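Local structure of conserved hypothetical protein MTH1747 (Methanothermobacter thermautotrophicus, 1I36) at residues A[1-6]-A[22-27]; A[81-86]-A[106-111]; A[119-124]-A[141-146]; A[126-131]-A[153-158]. The protein is of unknown function but binds NADP and resembles the 3-hydroxyacid dehydrogenases, which suggests, without proving it, a role as an NADP-dependent oxidoreductase. The protein carries 1 engineered substitution. One frame throughout, in Å; residues are numbered along the deposited sequence.

Interaction 1: residues A[1-6]-A[22-27]; sequences LRVGFI and RGVEVV. Engineered in segment 1-6: L1 (natural residue Met).
R2 of strand 2-6 runs alongside E25 of strand 25-28, the two side chains pointing the same way from a parallel bridge whose CA atoms are 4.9 Å apart. Followed outward, R2 CB faces the backbone O of E25, while CG and CD lie against the carboxylate, with R2 CD 3.2 Å from E25 OE1. A bend at chi3 (-57°) turns the chain off this line, and R2 NE stays 4.6 Å from E25 OE1, so the opposite charges are near each other without pairing directly. At the tip, R2 NH1 approaches V27 CG1 and donates to a water, which in turn donates to E25 OE2. R2 NH2 has a stronger mate in D53, and E25 OE2 also bonds T47. With an alanine here in place of R2, D53 would probably lose its charged mate, and E25 its methylene cover and water link.

On the other face V3 CG2 meets V24 CG1 at 3.7 Å, and the ring of F5 packs on helix 10-21. Between the backbones, V3 N donates to E25 O (3.0 Å), V27 N to V3 O, and F5 N to V27 O, with a weak bond from E25 N to L1 O. Parallel strands joined through helix 10-21 form the first beta-alpha-beta unit of an NADP-binding Rossmann fold.

Interaction 2: residues A[81-86]-A[106-111]; sequences RGIYVD and GFVDAA
The rings of Y84 and F107 are offset on one face of the sheet, with planes 28° apart and centroids 5.9 Å apart, too far displaced for a real stack. The touch is oblique to both rings and falls between Y84 CD1 and F107 CD2, at 3.8 Å. D86 CB also approaches the F107 ring obliquely, 3.4 Å from CZ. In both aromatic residues CG is anti to the backbone N (chi1 -174° in Y84, -178° in F107), which puts both rings on the same face of the sheet, where the side chains cross at a slant. Helix 92-101 packs against F107 from this side.

The opposite face, carrying I83, V85, V108 and A110, is aliphatic. I83 CG2 and V108 CG2 are pressed to 3.4 Å, closer than two methyls normally come, and V85 CG1 reaches the methyl of A110 at 3.6 Å. F135 of helix 132-136 packs on V85, V108 and A110.

Five backbone hydrogen bonds tie the strands in register: G106 N to G82 O, Y84 N to G106 O (2.7 Å), V108 N to Y84 O, D86 N to V108 O and A110 N to D86 O (3.0 Å). The carboxylate of D86 looks beyond the pair, OD1 accepting from the backbone N of N88, a residue that binds NADP. The two near-parallel strands are connected by helix 92-101, making a beta-alpha-beta unit of the Rossmann fold whose first strand ends near the cofactor, the D86 side chain about 6 Å from bound NADP.

Interaction 3: residues A[119-124]-A[141-146]; sequences KGADIR and YGLNIE
The contact joins the turn leading into strand 124-128 to strand 144-147, the outermost strand at one end of the chain's sheet, and N144 is its hub. The amide of N144 faces both ways: ND2 donates to D122 O at 3.0 Å in a nearly straight bond (171°), with the acceptor close to the amide plane, while OD1 takes two N-H groups of R124. R124 NH2 reaches N144 OD1 at 2.8 Å, in the carbonyl plane on a lone pair; R124 NE, 2.9 Å from N144 OD1, comes from well above that plane. The guanidinium thus grips one oxygen side-on, turned 83° against the amide. Bends at chi2 and chi3 of R124, both 52°, curl the chain back to bring NE and NH2 to this oxygen.

Further along, E146 CB lies over one guanidinium face, and R124 NH1 is 3.5 Å from E146 OE2, a salt bridge of charge alone, since the oxygen lies well out of the plane. A water accepts from R124 NH1 and donates to E146 OE1, which also pairs with R148. Y195 of the second subunit makes a weak bond to R124 NH1.

A second water bridges the two backbones, donating to A121 O and I123 O (2.7 Å) and accepting from N144 N. A leucine in place of R124 would probably leave N144 OD1 without its two donors, and E146 with R148 but without this second positive neighbour. With both ends of its amide bonded, N144 is held against a flip, and the carboxylate of E146 probably offsets part of the charge of R124.

Interaction 4: residues A[126-131]-A[153-158]; sequences IASGRD and GDASAI
I126 and S128, two residues apart on one strand, both point toward helix 154-182 and meet its first turns in different ways. The long arm of I126 slants across I158: I126 CD1 touches I158 CG2 at 3.6 Å and comes equally near to A155 O, while I126 CG1 rests on the methyl of A155 at 4.0 Å. This arm reaches the helix because CG1 sits between the backbone N and the carbonyl carbon (chi1 59°), with CD1 extended beyond it. A155 CB, itself directed at the strand, fits between the two residues and lies 3.7 Å from S128 OG.

S128 faces the helix start instead. Its OG accepts from A155 N at 3.1 Å, with an N-H...O angle of 161°, and D154 CB also lies 3.7 Å from S128 OG. S128 OG is also hydrogen-bonded to E151 O, just before the helix. The D154 carboxylate turns to the backbone N atoms of R150 and E151.

M192 of the second subunit packs on both I126 and I158, so the apolar half of the contact reaches the dimer interface. The strand and helix axes diverge from antiparallel, at 139°, and approach to 7.1 Å. At the polar end a strand hydroxyl satisfies an amide of the first helical turn; since S128 OG must accept there, its proton is probably given to E151 O, linking strand, incoming loop and helix through one buried oxygen.

All four contacts build on one sheet, across which they come in the order 1, 2, 4, 3. Interactions 1 and 2, centres about 15 Å apart, belong to two beta-alpha-beta units of the Rossmann half and touch where I6 CD1 meets Y84 CE2 at 3.6 Å. Interaction 2 passes to interaction 4 through D109, whose OD1 is 2.7 Å from S156 OG. Interactions 3 and 4 alternate along the chain and join where A127 N meets E146 O at 2.9 Å; interaction 3 returns to interaction 1 through Y141 against V24. Bound NADP lies about 6 Å from the side chain of D86, and about 7, 9 and 11 Å from those of I123, F5 and I126.

Interaction 1: residues A[1-6]-A[22-27]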
loop_
_atom_site.group_PDB
_atom_site.type_symbol
_atom_site.label_atom_id
_atom_site.label_comp_id
_atom_site.label_asym_id
_atom_site.label_seq_id
_atom_site.Cartn_x
_atom_site.Cartn_y
_atom_site.Cartn_z
ATOM N N LEU A 1 41.709 -8.880 6.608
ATOM C CA LEU A 1 42.516 -9.295 7.789
ATOM C C LEU A 1 41.861 -10.565 8.310
ATOM O O LEU A 1 41.918 -11.604 7.649
ATOM C CB LEU A 1 42.505 -8.171 8.852
ATOM C CG LEU A 1 43.669 -8.026 9.862
ATOM C CD1 LEU A 1 43.397 -8.734 11.179
ATOM C CD2 LEU A 1 44.968 -8.518 9.227
ATOM N N ARG A 2 41.207 -10.465 9.464
ATOM C CA ARG A 2 40.490 -11.583 10.061
ATOM C C ARG A 2 39.072 -11.127 10.429
ATOM O O ARG A 2 38.893 -10.052 11.002
ATOM C CB ARG A 2 41.180 -12.060 11.351
ATOM C CG ARG A 2 42.580 -12.660 11.167
ATOM C CD ARG A 2 42.928 -13.625 12.289
ATOM N NE ARG A 2 42.859 -13.011 13.614
ATOM C CZ ARG A 2 42.641 -13.689 14.741
ATOM N NH1 ARG A 2 42.464 -15.007 14.710
ATOM N NH2 ARG A 2 42.614 -13.054 15.902
ATOM N N VAL A 3 38.069 -11.912 10.053
ATOM C CA VAL A 3 36.687 -11.600 10.427
ATOM C C VAL A 3 36.205 -12.738 11.344
ATOM O O VAL A 3 36.221 -13.911 10.966
ATOM C CB VAL A 3 35.739 -11.464 9.193
ATOM C CG1 VAL A 3 34.287 -11.293 9.654
ATOM C CG2 VAL A 3 36.141 -10.250 8.346
ATOM N N GLY A 4 35.826 -12.399 12.571
ATOM C CA GLY A 4 35.338 -13.430 13.482
ATOM C C GLY A 4 33.821 -13.503 13.538
ATOM O O GLY A 4 33.144 -12.487 13.441
ATOM N N PHE A 5 33.295 -14.715 13.675
ATOM C CA PHE A 5 31.853 -14.928 13.741
ATOM C C PHE A 5 31.426 -15.540 15.074
ATOM O O PHE A 5 32.010 -16.524 15.536
ATOM C CB PHE A 5 31.389 -15.882 12.611
ATOM C CG PHE A 5 31.340 -15.245 11.255
ATOM C CD1 PHE A 5 32.498 -15.064 10.510
ATOM C CD2 PHE A 5 30.135 -14.769 10.743
ATOM C CE1 PHE A 5 32.461 -14.411 9.272
ATOM C CE2 PHE A 5 30.092 -14.116 9.500
ATOM C CZ PHE A 5 31.254 -13.935 8.768
ATOM N N ILE A 6 30.438 -14.929 15.714
ATOM C CA ILE A 6 29.867 -15.492 16.931
ATOM C C ILE A 6 28.582 -16.096 16.375
ATOM O O ILE A 6 27.724 -15.376 15.842
ATOM C CB ILE A 6 29.551 -14.433 17.974
ATOM C CG1 ILE A 6 30.814 -13.646 18.331
ATOM C CG2 ILE A 6 29.002 -15.119 19.231
ATOM C CD1 ILE A 6 30.497 -12.340 19.101
ATOM N N ARG A 22 37.285 -14.604 -1.181
ATOM C CA ARG A 22 37.945 -13.368 -1.591
ATOM C C ARG A 22 39.228 -13.116 -0.823
ATOM O O ARG A 22 39.766 -12.005 -0.851
ATOM C CB ARG A 22 37.009 -12.167 -1.502
ATOM C CG ARG A 22 35.716 -12.319 -2.296
ATOM C CD ARG A 22 35.977 -12.601 -3.765
ATOM N NE ARG A 22 34.723 -12.812 -4.462
ATOM C CZ ARG A 22 33.999 -11.847 -5.016
ATOM N NH1 ARG A 22 34.410 -10.582 -4.960
ATOM N NH2 ARG A 22 32.859 -12.147 -5.628
ATOM N N GLY A 23 39.714 -14.151 -0.131
ATOM C CA GLY A 23 40.977 -14.057 0.594
ATOM C C GLY A 23 40.990 -13.625 2.044
ATOM O O GLY A 23 42.055 -13.388 2.623
ATOM N N VAL A 24 39.819 -13.538 2.662
ATOM C CA VAL A 24 39.747 -13.107 4.057
ATOM C C VAL A 24 39.841 -14.313 4.972
ATOM O O VAL A 24 39.249 -15.338 4.698
ATOM C CB VAL A 24 38.402 -12.359 4.310
ATOM C CG1 VAL A 24 38.207 -11.998 5.794
ATOM C CG2 VAL A 24 38.345 -11.137 3.438
ATOM N N GLU A 25 40.616 -14.219 6.047
ATOM C CA GLU A 25 40.659 -15.341 6.968
ATOM C C GLU A 25 39.452 -15.198 7.909
ATOM O O GLU A 25 39.308 -14.186 8.557
ATOM C CB GLU A 25 41.924 -15.335 7.815
ATOM C CG GLU A 25 42.134 -16.722 8.410
ATOM C CD GLU A 25 42.879 -16.724 9.716
ATOM O OE1 GLU A 25 43.593 -15.739 10.018
ATOM O OE2 GLU A 25 42.753 -17.739 10.440
ATOM N N VAL A 26 38.555 -16.172 7.914
ATOM C CA VAL A 26 37.367 -16.125 8.763
ATOM C C VAL A 26 37.559 -17.095 9.919
ATOM O O VAL A 26 38.028 -18.210 9.701
ATOM C CB VAL A 26 36.102 -16.473 7.942
ATOM C CG1 VAL A 26 35.997 -15.525 6.774
ATOM C CG2 VAL A 26 36.203 -17.858 7.352
ATOM N N VAL A 27 37.225 -16.667 11.140
ATOM C CA VAL A 27 37.411 -17.524 12.322
ATOM C C VAL A 27 36.169 -17.592 13.206
ATOM O O VAL A 27 35.349 -16.685 13.204
ATOM C CB VAL A 27 38.616 -17.066 13.227
ATOM C CG1 VAL A 27 39.855 -16.730 12.396
ATOM C CG2 VAL A 27 38.231 -15.918 14.120
HETATM O O HOH W 1 43.477 -17.032 12.814
#

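Interaction 2: residues A[81-86]-A[106-111]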
loop_
_atom_site.group_PDB
_atom_site.type_symbol
_atom_site.label_atom_id
_atom_site.label_comp_id
_atom_site.label_asym_id
_atom_site.label_seq_id
_atom_site.Cartn_x
_atom_site.Cartn_y
_atom_site.Cartn_z
ATOM N N ARG A 81 37.600 -4.825 20.750
ATOM C CA ARG A 81 38.125 -3.471 20.654
ATOM C C ARG A 81 38.007 -2.977 19.206
ATOM O O ARG A 81 38.176 -1.788 18.926
ATOM C CB ARG A 81 39.576 -3.412 21.143
ATOM C CG ARG A 81 39.697 -3.441 22.667
ATOM C CD ARG A 81 41.139 -3.391 23.093
ATOM N NE ARG A 81 41.231 -3.512 24.544
ATOM C CZ ARG A 81 41.179 -2.488 25.392
ATOM N NH1 ARG A 81 41.050 -1.238 24.938
ATOM N NH2 ARG A 81 41.181 -2.731 26.702
ATOM N N GLY A 82 37.668 -3.894 18.306
ATOM C CA GLY A 82 37.465 -3.538 16.905
ATOM C C GLY A 82 35.988 -3.176 16.735
ATOM O O GLY A 82 35.379 -2.522 17.605
ATOM N N ILE A 83 35.404 -3.613 15.623
ATOM C CA ILE A 83 33.986 -3.365 15.354
ATOM C C ILE A 83 33.163 -4.637 15.591
ATOM O O ILE A 83 33.549 -5.737 15.210
ATOM C CB ILE A 83 33.791 -2.880 13.910
ATOM C CG1 ILE A 83 34.330 -1.465 13.803
ATOM C CG2 ILE A 83 32.327 -2.841 13.521
ATOM C CD1 ILE A 83 34.597 -1.106 12.410
ATOM N N TYR A 84 32.054 -4.457 16.286
ATOM C CA TYR A 84 31.121 -5.539 16.600
ATOM C C TYR A 84 29.854 -5.261 15.753
ATOM O O TYR A 84 29.222 -4.210 15.873
ATOM C CB TYR A 84 30.779 -5.491 18.088
ATOM C CG TYR A 84 29.919 -6.662 18.534
ATOM C CD1 TYR A 84 28.517 -6.557 18.535
ATOM C CD2 TYR A 84 30.497 -7.824 19.008
ATOM C CE1 TYR A 84 27.716 -7.585 19.023
ATOM C CE2 TYR A 84 29.722 -8.863 19.495
ATOM C CZ TYR A 84 28.325 -8.733 19.504
ATOM O OH TYR A 84 27.567 -9.744 20.003
ATOM N N VAL A 85 29.575 -6.179 14.842
ATOM C CA VAL A 85 28.456 -6.084 13.915
ATOM C C VAL A 85 27.340 -7.028 14.324
ATOM O O VAL A 85 27.493 -8.239 14.280
ATOM C CB VAL A 85 28.937 -6.425 12.498
ATOM C CG1 VAL A 85 27.845 -6.154 11.476
ATOM C CG2 VAL A 85 30.184 -5.573 12.170
ATOM N N ASP A 86 26.239 -6.461 14.785
ATOM C CA ASP A 86 25.113 -7.275 15.206
ATOM C C ASP A 86 24.117 -7.371 14.039
ATOM O O ASP A 86 23.540 -6.369 13.603
ATOM C CB ASP A 86 24.462 -6.700 16.465
ATOM C CG ASP A 86 23.425 -7.663 17.067
ATOM O OD1 ASP A 86 22.457 -8.030 16.372
ATOM O OD2 ASP A 86 23.580 -8.071 18.224
ATOM N N GLY A 106 33.603 -0.503 18.634
ATOM C CA GLY A 106 32.605 0.222 17.880
ATOM C C GLY A 106 31.485 -0.769 17.584
ATOM O O GLY A 106 31.738 -1.961 17.380
ATOM N N PHE A 107 30.244 -0.300 17.585
ATOM C CA PHE A 107 29.119 -1.192 17.326
ATOM C C PHE A 107 28.452 -0.782 16.024
ATOM O O PHE A 107 28.209 0.391 15.799
ATOM C CB PHE A 107 28.096 -1.086 18.451
ATOM C CG PHE A 107 26.920 -2.021 18.293
ATOM C CD1 PHE A 107 25.840 -1.673 17.497
ATOM C CD2 PHE A 107 26.872 -3.207 18.987
ATOM C CE1 PHE A 107 24.707 -2.507 17.411
ATOM C CE2 PHE A 107 25.733 -4.056 18.910
ATOM C CZ PHE A 107 24.661 -3.684 18.122
ATOM N N VAL A 108 28.085 -1.769 15.218
ATOM C CA VAL A 108 27.385 -1.537 13.955
ATOM C C VAL A 108 26.094 -2.344 13.920
ATOM O O VAL A 108 26.104 -3.547 14.185
ATOM C CB VAL A 108 28.266 -1.979 12.746
ATOM C CG1 VAL A 108 27.473 -1.806 11.410
ATOM C CG2 VAL A 108 29.532 -1.067 12.687
ATOM N N ASP A 109 24.980 -1.667 13.645
ATOM C CA ASP A 109 23.665 -2.344 13.541
ATOM C C ASP A 109 23.574 -2.730 12.051
ATOM O O ASP A 109 23.496 -1.842 11.216
ATOM C CB ASP A 109 22.586 -1.313 13.893
ATOM C CG ASP A 109 21.177 -1.821 13.699
ATOM O OD1 ASP A 109 20.983 -3.035 13.449
ATOM O OD2 ASP A 109 20.255 -0.986 13.790
ATOM N N ALA A 110 23.696 -4.017 11.708
ATOM C CA ALA A 110 23.568 -4.416 10.291
ATOM C C ALA A 110 22.185 -5.062 10.170
ATOM O O ALA A 110 21.773 -5.769 11.071
ATOM C CB ALA A 110 24.654 -5.441 9.926
ATOM N N ALA A 111 21.484 -4.848 9.059
ATOM C CA ALA A 111 20.158 -5.455 8.873
ATOM C C ALA A 111 20.100 -6.042 7.460
ATOM O O ALA A 111 20.347 -5.336 6.469
ATOM C CB ALA A 111 19.044 -4.401 9.060
#

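Interaction 3: residues A[119-124]-A[141-146]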
loop_
_atom_site.group_PDB
_atom_site.type_symbol
_atom_site.label_atom_id
_atom_site.label_comp_id
_atom_site.label_asym_id
_atom_site.label_seq_id
_atom_site.Cartn_x
_atom_site.Cartn_y
_atom_site.Cartn_z
ATOM N N LYS A 119 19.215 -15.086 -2.113
ATOM C CA LYS A 119 20.209 -14.181 -2.665
ATOM C C LYS A 119 21.636 -14.531 -2.283
ATOM O O LYS A 119 22.562 -14.014 -2.877
ATOM C CB LYS A 119 19.911 -12.735 -2.239
ATOM C CG LYS A 119 18.502 -12.227 -2.545
ATOM C CD LYS A 119 18.231 -12.058 -4.049
ATOM C CE LYS A 119 19.069 -10.952 -4.699
ATOM N NZ LYS A 119 20.494 -11.347 -4.950
ATOM N N GLY A 120 21.821 -15.413 -1.306
ATOM C CA GLY A 120 23.174 -15.740 -0.889
ATOM C C GLY A 120 23.930 -14.511 -0.371
ATOM O O GLY A 120 23.325 -13.531 0.107
ATOM N N ALA A 121 25.250 -14.536 -0.509
ATOM C CA ALA A 121 26.085 -13.444 -0.026
ATOM C C ALA A 121 25.877 -12.122 -0.764
ATOM O O ALA A 121 26.408 -11.094 -0.342
ATOM C CB ALA A 121 27.553 -13.850 -0.029
ATOM N N ASP A 122 25.102 -12.150 -1.853
ATOM C CA ASP A 122 24.790 -10.943 -2.636
ATOM C C ASP A 122 23.690 -10.098 -1.988
ATOM O O ASP A 122 23.328 -9.025 -2.479
ATOM C CB ASP A 122 24.303 -11.320 -4.037
ATOM C CG ASP A 122 25.426 -11.720 -4.952
ATOM O OD1 ASP A 122 26.605 -11.644 -4.536
ATOM O OD2 ASP A 122 25.127 -12.086 -6.104
ATOM N N ILE A 123 23.158 -10.598 -0.887
ATOM C CA ILE A 123 22.079 -9.920 -0.196
ATOM C C ILE A 123 22.452 -8.507 0.209
ATOM O O ILE A 123 23.598 -8.255 0.583
ATOM C CB ILE A 123 21.638 -10.765 1.028
ATOM C CG1 ILE A 123 20.284 -10.304 1.536
ATOM C CG2 ILE A 123 22.720 -10.827 2.103
ATOM C CD1 ILE A 123 19.220 -10.430 0.502
ATOM N N ARG A 124 21.523 -7.567 0.027
ATOM C CA ARG A 124 21.774 -6.205 0.449
ATOM C C ARG A 124 21.687 -6.172 1.981
ATOM O O ARG A 124 20.768 -6.757 2.601
ATOM C CB ARG A 124 20.754 -5.238 -0.149
ATOM C CG ARG A 124 20.799 -3.781 0.394
ATOM C CD ARG A 124 22.186 -3.107 0.365
ATOM N NE ARG A 124 22.875 -3.144 -0.933
ATOM C CZ ARG A 124 22.667 -2.293 -1.942
ATOM N NH1 ARG A 124 21.765 -1.325 -1.828
ATOM N NH2 ARG A 124 23.416 -2.372 -3.046
ATOM N N TYR A 141 35.464 -7.366 -0.310
ATOM C CA TYR A 141 35.565 -8.820 -0.262
ATOM C C TYR A 141 34.283 -9.593 -0.604
ATOM O O TYR A 141 34.057 -10.694 -0.105
ATOM C CB TYR A 141 36.155 -9.261 1.083
ATOM C CG TYR A 141 37.478 -8.596 1.381
ATOM C CD1 TYR A 141 38.622 -8.921 0.656
ATOM C CD2 TYR A 141 37.578 -7.609 2.354
ATOM C CE1 TYR A 141 39.836 -8.275 0.891
ATOM C CE2 TYR A 141 38.788 -6.955 2.598
ATOM C CZ TYR A 141 39.909 -7.299 1.858
ATOM O OH TYR A 141 41.103 -6.664 2.095
ATOM N N GLY A 142 33.463 -9.017 -1.481
ATOM C CA GLY A 142 32.270 -9.700 -1.946
ATOM C C GLY A 142 30.934 -9.438 -1.294
ATOM O O GLY A 142 29.953 -10.061 -1.694
ATOM N N LEU A 143 30.870 -8.550 -0.305
ATOM C CA LEU A 143 29.601 -8.298 0.350
ATOM C C LEU A 143 28.886 -7.125 -0.327
ATOM O O LEU A 143 29.477 -6.437 -1.175
ATOM C CB LEU A 143 29.792 -8.094 1.877
ATOM C CG LEU A 143 30.410 -9.311 2.596
ATOM C CD1 LEU A 143 30.298 -9.151 4.132
ATOM C CD2 LEU A 143 29.690 -10.582 2.169
ATOM N N ASN A 144 27.641 -6.875 0.071
ATOM C CA ASN A 144 26.838 -5.823 -0.549
ATOM C C ASN A 144 26.235 -4.966 0.560
ATOM O O ASN A 144 25.035 -4.980 0.774
ATOM C CB ASN A 144 25.724 -6.527 -1.362
ATOM C CG ASN A 144 24.828 -5.564 -2.116
ATOM O OD1 ASN A 144 25.128 -4.376 -2.258
ATOM N ND2 ASN A 144 23.738 -6.098 -2.652
ATOM N N ILE A 145 27.082 -4.193 1.237
ATOM C CA ILE A 145 26.656 -3.360 2.369
ATOM C C ILE A 145 26.434 -1.910 1.922
ATOM O O ILE A 145 27.110 -1.410 1.027
ATOM C CB ILE A 145 27.762 -3.380 3.474
ATOM C CG1 ILE A 145 27.976 -4.812 3.986
ATOM C CG2 ILE A 145 27.340 -2.465 4.666
ATOM C CD1 ILE A 145 29.441 -5.110 4.502
ATOM N N GLU A 146 25.473 -1.259 2.552
ATOM C CA GLU A 146 25.156 0.128 2.283
ATOM C C GLU A 146 24.899 0.766 3.657
ATOM O O GLU A 146 24.240 0.170 4.513
ATOM C CB GLU A 146 23.900 0.212 1.414
ATOM C CG GLU A 146 23.373 1.591 1.236
ATOM C CD GLU A 146 22.139 1.594 0.357
ATOM O OE1 GLU A 146 21.073 1.152 0.837
ATOM O OE2 GLU A 146 22.258 2.010 -0.818
HETATM O O HOH W 2 26.130 -8.929 1.386
HETATM O O HOH W 3 27.627 -9.107 -2.827
HETATM O O HOH W 4 19.319 -0.924 0.048
#

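Interaction 4: residues A[126-131]-A[153-158]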
loop_
_atom_site.group_PDB
_atom_site.type_symbol
_atom_site.label_atom_id
_atom_site.label_comp_id
_atom_site.label_asym_id
_atom_site.label_seq_id
_atom_site.Cartn_x
_atom_site.Cartn_y
_atom_site.Cartn_z
ATOM N N ILE A 126 21.958 -3.347 5.122
ATOM C CA ILE A 126 22.128 -1.926 5.438
ATOM C C ILE A 126 22.770 -1.884 6.838
ATOM O O ILE A 126 22.532 -2.778 7.661
ATOM C CB ILE A 126 20.814 -1.107 5.347
ATOM C CG1 ILE A 126 19.767 -1.655 6.309
ATOM C CG2 ILE A 126 20.281 -1.129 3.868
ATOM C CD1 ILE A 126 18.512 -0.720 6.444
ATOM N N ALA A 127 23.580 -0.862 7.098
ATOM C CA ALA A 127 24.299 -0.764 8.375
ATOM C C ALA A 127 24.303 0.665 8.891
ATOM O O ALA A 127 24.445 1.631 8.123
ATOM C CB ALA A 127 25.761 -1.279 8.175
ATOM N N SER A 128 24.160 0.792 10.212
ATOM C CA SER A 128 24.114 2.107 10.829
ATOM C C SER A 128 25.054 2.175 12.028
ATOM O O SER A 128 25.348 1.157 12.652
ATOM C CB SER A 128 22.673 2.457 11.215
ATOM O OG SER A 128 22.222 1.709 12.342
ATOM N N GLY A 129 25.505 3.390 12.344
ATOM C CA GLY A 129 26.437 3.591 13.449
ATOM C C GLY A 129 27.643 4.341 12.906
ATOM O O GLY A 129 27.895 4.341 11.686
ATOM N N ARG A 130 28.448 4.905 13.811
ATOM C CA ARG A 130 29.638 5.685 13.443
ATOM C C ARG A 130 30.660 4.885 12.691
ATOM O O ARG A 130 31.421 5.420 11.880
ATOM C CB ARG A 130 30.342 6.269 14.686
ATOM C CG ARG A 130 29.539 7.229 15.478
ATOM C CD ARG A 130 30.412 7.853 16.603
ATOM N NE ARG A 130 31.549 8.599 16.070
ATOM C CZ ARG A 130 32.798 8.164 16.122
ATOM N NH1 ARG A 130 33.062 6.999 16.684
ATOM N NH2 ARG A 130 33.785 8.910 15.649
ATOM N N ASP A 131 30.726 3.614 13.025
ATOM C CA ASP A 131 31.657 2.702 12.400
ATOM C C ASP A 131 31.066 1.912 11.240
ATOM O O ASP A 131 31.692 0.947 10.772
ATOM C CB ASP A 131 32.146 1.729 13.458
ATOM C CG ASP A 131 32.790 2.454 14.643
ATOM O OD1 ASP A 131 33.955 2.864 14.491
ATOM O OD2 ASP A 131 32.097 2.656 15.675
ATOM N N GLY A 153 20.621 0.947 15.792
ATOM C CA GLY A 153 19.182 0.976 15.918
ATOM C C GLY A 153 18.521 1.498 14.632
ATOM O O GLY A 153 17.410 1.054 14.301
ATOM N N ASP A 154 19.196 2.386 13.885
ATOM C CA ASP A 154 18.607 2.935 12.660
ATOM C C ASP A 154 18.394 1.903 11.572
ATOM O O ASP A 154 17.294 1.828 11.021
ATOM C CB ASP A 154 19.391 4.131 12.104
ATOM C CG ASP A 154 19.363 5.328 13.033
ATOM O OD1 ASP A 154 18.494 5.399 13.927
ATOM O OD2 ASP A 154 20.195 6.228 12.843
ATOM N N ALA A 155 19.401 1.069 11.309
ATOM C CA ALA A 155 19.270 0.021 10.284
ATOM C C ALA A 155 18.139 -0.971 10.612
ATOM O O ALA A 155 17.333 -1.328 9.738
ATOM C CB ALA A 155 20.600 -0.707 10.127
ATOM N N SER A 156 18.104 -1.451 11.858
ATOM C CA SER A 156 17.045 -2.351 12.295
ATOM C C SER A 156 15.672 -1.650 12.205
ATOM O O SER A 156 14.677 -2.284 11.842
ATOM C CB SER A 156 17.321 -2.854 13.722
ATOM O OG SER A 156 18.415 -3.785 13.629
ATOM N N ALA A 157 15.605 -0.369 12.558
ATOM C CA ALA A 157 14.345 0.367 12.461
ATOM C C ALA A 157 13.891 0.447 11.014
ATOM O O ALA A 157 12.713 0.373 10.763
ATOM C CB ALA A 157 14.474 1.810 13.024
ATOM N N ILE A 158 14.797 0.820 10.114
ATOM C CA ILE A 158 14.471 0.896 8.698
ATOM C C ILE A 158 13.946 -0.451 8.165
ATOM O O ILE A 158 12.968 -0.511 7.385
ATOM C CB ILE A 158 15.707 1.310 7.864
ATOM C CG1 ILE A 158 16.048 2.772 8.126
ATOM C CG2 ILE A 158 15.412 1.128 6.338
ATOM C CD1 ILE A 158 17.566 3.103 7.911
#